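Local coordinates for conserved domain protein (Porphyromonas gingivalis, PDB 3PNN), which probably transfers a sugar from an activated nucleotide donor to an acceptor, forming a glycosidic linkage, at residues P6-L11 with P117-N122; A46-L51 with E133-K138. One frame throughout, in Å; residues are numbered along the deposited sequence.

From the N terminus the chain runs out strand 7-11, passes through helix 35-46 and turns at 46-51 into strand 50-55. Contact 1 closes a long loop when strand 118-122 returns beside strand 7-11. The chain then enters helix 129-140, and contact 2 closes a second loop as residues 133-138 of that helix reach back to the 46-51 turn. The segments alternate along the sequence, so the two loops cross. Strands 7-11 and 50-55 are sheet neighbours, and the contacts meet where P6 O bonds G49 N and A119 packs on L135. Together they join the parallel core strands to the helices on one face.

Contact 1 of 2, residues P6-L11 with P117-N122; sequences PTLFVL and PFAVIN
Strands 7-11 and 118-122 run side by side and parallel, 24° apart in direction, joined by five backbone hydrogen bonds from T7 N to P117 O, just before strand 118-122, to L11 N to I121 O (2.9 Å, nearly straight at 175°). Between these, F9 N gives to A119 O at 2.8 Å and F9 O receives I121 N. On the face carrying L8, A119, V10 and I121, L8 and I121 meet helix 35-46 while A119 meets L135 of helix 129-140. L8 CD1 settles 3.8 Å from A119 CB, where the methyl of alanine allows a close approach, and 3.9 Å from I121 CG1. The I121 side chain crosses L8 at about a right angle; with chi1 at 66°, its CG1 sits between the backbone N and carbonyl carbon, touching both L8 and V10 CG2. The other face bears two phenylalanines lying side by side and pointing the same way. F118 CE1 comes to the edge of the F9 ring, 4.1 Å from F9 CD2, while F225 lies against F118 with its ring plane parallel. Farther along, L11 CD1 rests 3.7 Å from V120 CG1. Polar side chains sit toward the ends: T7 OG1 bonds E116 and R50, and the N122 amide bonds D125 and N216. Beta-branched V10, V120 and I121 suit the extended backbone, and apolar side chains suit burial of both faces. The backbone bonds satisfy polar groups in the interior; the N122 amide, near a glycerol that is probably a crystallisation additive, brings polarity to the C-terminal ends of the strands, where Rossmann-like folds commonly place ligand sites.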
# COMPACT_ATOMS: atom_id res chain seq x y z
N PRO A 6 -13.28 10.68 -1.87
CA PRO A 6 -12.52 9.80 -0.97
C PRO A 6 -11.11 10.32 -0.72
O PRO A 6 -10.56 11.13 -1.47
CB PRO A 6 -12.50 8.46 -1.72
CG PRO A 6 -12.58 8.86 -3.18
CD PRO A 6 -13.32 10.17 -3.26
N THR A 7 -10.51 9.82 0.36
CA THR A 7 -9.18 10.22 0.77
C THR A 7 -8.14 9.23 0.27
O THR A 7 -8.38 8.02 0.27
CB THR A 7 -9.14 10.28 2.32
OG1 THR A 7 -9.96 11.38 2.76
CG2 THR A 7 -7.70 10.45 2.86
N LEU A 8 -6.99 9.72 -0.18
CA LEU A 8 -5.86 8.84 -0.49
C LEU A 8 -4.85 8.86 0.67
O LEU A 8 -4.30 9.89 1.01
CB LEU A 8 -5.16 9.28 -1.80
CG LEU A 8 -3.96 8.40 -2.18
CD1 LEU A 8 -4.42 7.00 -2.55
CD2 LEU A 8 -3.22 9.02 -3.36
N PHE A 9 -4.63 7.70 1.28
CA PHE A 9 -3.78 7.58 2.46
C PHE A 9 -2.52 6.89 1.96
O PHE A 9 -2.58 5.73 1.53
CB PHE A 9 -4.50 6.74 3.52
CG PHE A 9 -3.83 6.70 4.88
CD1 PHE A 9 -2.69 7.44 5.15
CD2 PHE A 9 -4.37 5.91 5.90
CE1 PHE A 9 -2.09 7.40 6.41
CE2 PHE A 9 -3.77 5.88 7.16
CZ PHE A 9 -2.62 6.63 7.41
N VAL A 10 -1.41 7.61 1.97
CA VAL A 10 -0.16 7.09 1.43
C VAL A 10 0.78 6.61 2.54
O VAL A 10 1.14 7.37 3.47
CB VAL A 10 0.57 8.15 0.56
CG1 VAL A 10 1.89 7.59 0.04
CG2 VAL A 10 -0.34 8.61 -0.60
N LEU A 11 1.19 5.34 2.47
CA LEU A 11 2.13 4.78 3.44
C LEU A 11 3.56 5.23 3.15
O LEU A 11 4.28 4.61 2.38
CB LEU A 11 2.06 3.25 3.44
CG LEU A 11 0.68 2.67 3.76
CD1 LEU A 11 0.75 1.14 3.73
CD2 LEU A 11 0.20 3.16 5.12
N PRO A 117 -14.57 7.27 3.42
CA PRO A 117 -13.93 6.14 2.74
C PRO A 117 -12.55 6.55 2.21
O PRO A 117 -12.35 7.68 1.74
CB PRO A 117 -14.89 5.83 1.58
CG PRO A 117 -16.24 6.28 2.09
CD PRO A 117 -15.94 7.51 2.93
N PHE A 118 -11.59 5.63 2.28
CA PHE A 118 -10.22 5.97 1.94
C PHE A 118 -9.48 4.81 1.29
O PHE A 118 -9.76 3.64 1.56
CB PHE A 118 -9.45 6.48 3.19
CG PHE A 118 -9.26 5.44 4.28
CD1 PHE A 118 -8.03 4.80 4.45
CD2 PHE A 118 -10.28 5.16 5.19
CE1 PHE A 118 -7.85 3.86 5.48
CE2 PHE A 118 -10.11 4.24 6.21
CZ PHE A 118 -8.90 3.59 6.35
N ALA A 119 -8.53 5.17 0.41
CA ALA A 119 -7.59 4.21 -0.16
C ALA A 119 -6.31 4.19 0.64
O ALA A 119 -5.91 5.20 1.20
CB ALA A 119 -7.26 4.59 -1.61
N VAL A 120 -5.67 3.02 0.70
CA VAL A 120 -4.33 2.90 1.25
C VAL A 120 -3.44 2.40 0.12
O VAL A 120 -3.79 1.43 -0.57
CB VAL A 120 -4.28 1.90 2.40
CG1 VAL A 120 -2.82 1.67 2.86
CG2 VAL A 120 -5.17 2.40 3.57
N ILE A 121 -2.32 3.08 -0.11
CA ILE A 121 -1.35 2.65 -1.11
C ILE A 121 0.07 2.82 -0.63
O ILE A 121 0.33 3.59 0.31
CB ILE A 121 -1.48 3.44 -2.46
CG1 ILE A 121 -1.11 4.92 -2.27
CG2 ILE A 121 -2.88 3.29 -3.06
CD1 ILE A 121 -0.82 5.67 -3.61
N ASN A 122 1.00 2.11 -1.27
CA ASN A 122 2.42 2.29 -0.98
C ASN A 122 2.93 3.56 -1.64
O ASN A 122 2.32 4.07 -2.60
CB ASN A 122 3.25 1.11 -1.50
CG ASN A 122 3.01 -0.17 -0.72
OD1 ASN A 122 2.64 -0.15 0.46
ND2 ASN A 122 3.24 -1.31 -1.38

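Contact 2 of 2, residues A46-L51 with E133-K138; sequences AGFGRL and EVLARK
A136 lies at the middle of the contact, its methyl set in the corner formed by the A46 carbonyl and the F48 ring. A136 CB is 3.5 Å from A46 O and 3.7 Å from F48 CE2, approaching the ring obliquely. One helical residue earlier, L135 reaches the same ring differently: its CG stands near the ring plane at the edge, 4.3 Å from F48 CZ. The A46 methyl meets the backbone of the helix, with A46 CB 4.0 Å from E133 N, and also lies 4.3 Å from A136 CB. Such small side chains let the turn come close to the helix, whereas the large flat ring of F48 spans the wider gap beyond them. The F48 side chain reaches the helix because CG lies beside the backbone N and anti to the carbonyl carbon (chi1 -77°). Around this first shell, F132 and L139 of helix 129-140 also touch F48, as do P6, just ahead of strand 7-11, and A119 of strand 118-122. L135 in turn packs on A119 and on C150 and V152 of strand 148-155. The turn is set by a Schellman motif ending helix 35-46: G47 takes a positive phi of 100°, a conformation in which a side chain would jam against the preceding carbonyl, so glycine suits the place. G49 then leads into strand 50-55, its backbone bonded to P6. The interface between the two segments therefore depends on apolar contact and close fit, with F48 filling the junction of helix, turn and sheet.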
# COMPACT_ATOMS: atom_id res chain seq x y z
N ALA A 46 -8.54 10.80 -10.82
CA ALA A 46 -9.59 9.83 -10.50
C ALA A 46 -10.66 10.37 -9.55
O ALA A 46 -11.69 9.74 -9.35
CB ALA A 46 -8.97 8.56 -9.92
N GLY A 47 -10.41 11.54 -8.98
CA GLY A 47 -11.42 12.18 -8.16
C GLY A 47 -11.26 12.03 -6.66
O GLY A 47 -12.22 12.23 -5.90
N PHE A 48 -10.06 11.67 -6.21
CA PHE A 48 -9.77 11.68 -4.77
C PHE A 48 -9.75 13.12 -4.28
O PHE A 48 -9.34 14.01 -5.01
CB PHE A 48 -8.44 10.98 -4.46
CG PHE A 48 -8.54 9.48 -4.50
CD1 PHE A 48 -8.74 8.76 -3.33
CD2 PHE A 48 -8.44 8.79 -5.71
CE1 PHE A 48 -8.86 7.38 -3.36
CE2 PHE A 48 -8.55 7.40 -5.75
CZ PHE A 48 -8.75 6.70 -4.57
N GLY A 49 -10.22 13.34 -3.05
CA GLY A 49 -10.43 14.69 -2.55
C GLY A 49 -9.32 15.28 -1.69
O GLY A 49 -9.24 16.49 -1.53
N ARG A 50 -8.48 14.42 -1.14
CA ARG A 50 -7.40 14.89 -0.26
C ARG A 50 -6.37 13.78 -0.09
O ARG A 50 -6.67 12.59 -0.30
CB ARG A 50 -7.95 15.29 1.11
CG ARG A 50 -8.50 14.13 1.92
CD ARG A 50 -9.49 14.59 2.99
NE ARG A 50 -10.62 15.29 2.39
CZ ARG A 50 -11.59 14.70 1.69
NH1 ARG A 50 -11.59 13.38 1.51
NH2 ARG A 50 -12.56 15.44 1.17
N LEU A 51 -5.16 14.19 0.30
CA LEU A 51 -4.08 13.26 0.58
C LEU A 51 -3.73 13.28 2.06
O LEU A 51 -3.65 14.34 2.69
CB LEU A 51 -2.82 13.64 -0.19
CG LEU A 51 -2.93 13.99 -1.66
CD1 LEU A 51 -1.51 14.32 -2.18
CD2 LEU A 51 -3.56 12.85 -2.45
N GLU A 133 -8.90 4.63 -10.76
CA GLU A 133 -10.29 4.80 -11.23
C GLU A 133 -11.26 3.80 -10.63
O GLU A 133 -12.34 4.18 -10.17
CB GLU A 133 -10.36 4.76 -12.77
CG GLU A 133 -9.63 5.94 -13.42
CD GLU A 133 -9.58 5.84 -14.94
OE1 GLU A 133 -9.48 4.71 -15.48
OE2 GLU A 133 -9.63 6.89 -15.59
N VAL A 134 -10.92 2.51 -10.65
CA VAL A 134 -11.86 1.53 -10.11
C VAL A 134 -11.98 1.70 -8.59
O VAL A 134 -13.06 1.51 -8.01
CB VAL A 134 -11.47 0.06 -10.45
CG1 VAL A 134 -11.51 -0.15 -11.98
CG2 VAL A 134 -10.10 -0.30 -9.87
N LEU A 135 -10.88 2.07 -7.95
CA LEU A 135 -10.89 2.23 -6.49
C LEU A 135 -11.73 3.41 -6.05
O LEU A 135 -12.56 3.31 -5.12
CB LEU A 135 -9.45 2.37 -5.98
CG LEU A 135 -9.20 2.40 -4.46
CD1 LEU A 135 -9.88 1.22 -3.79
CD2 LEU A 135 -7.69 2.37 -4.26
N ALA A 136 -11.54 4.55 -6.70
CA ALA A 136 -12.33 5.73 -6.38
C ALA A 136 -13.82 5.44 -6.58
O ALA A 136 -14.66 5.81 -5.76
CB ALA A 136 -11.88 6.93 -7.22
N ARG A 137 -14.16 4.80 -7.70
CA ARG A 137 -15.56 4.50 -7.97
C ARG A 137 -16.17 3.64 -6.85
O ARG A 137 -17.28 3.90 -6.39
CB ARG A 137 -15.74 3.81 -9.32
CG ARG A 137 -17.20 3.54 -9.64
CD ARG A 137 -17.39 3.01 -11.05
NE ARG A 137 -16.78 1.70 -11.26
CZ ARG A 137 -16.85 1.03 -12.41
NH1 ARG A 137 -17.52 1.54 -13.43
NH2 ARG A 137 -16.29 -0.16 -12.53
N LYS A 138 -15.45 2.60 -6.44
CA LYS A 138 -15.96 1.72 -5.39
C LYS A 138 -16.09 2.45 -4.04
O LYS A 138 -17.09 2.30 -3.34
CB LYS A 138 -15.06 0.48 -5.26
CG LYS A 138 -15.43 -0.47 -4.10
CD LYS A 138 -16.72 -1.25 -4.35
CE LYS A 138 -16.99 -2.17 -3.14
NZ LYS A 138 -18.15 -3.08 -3.38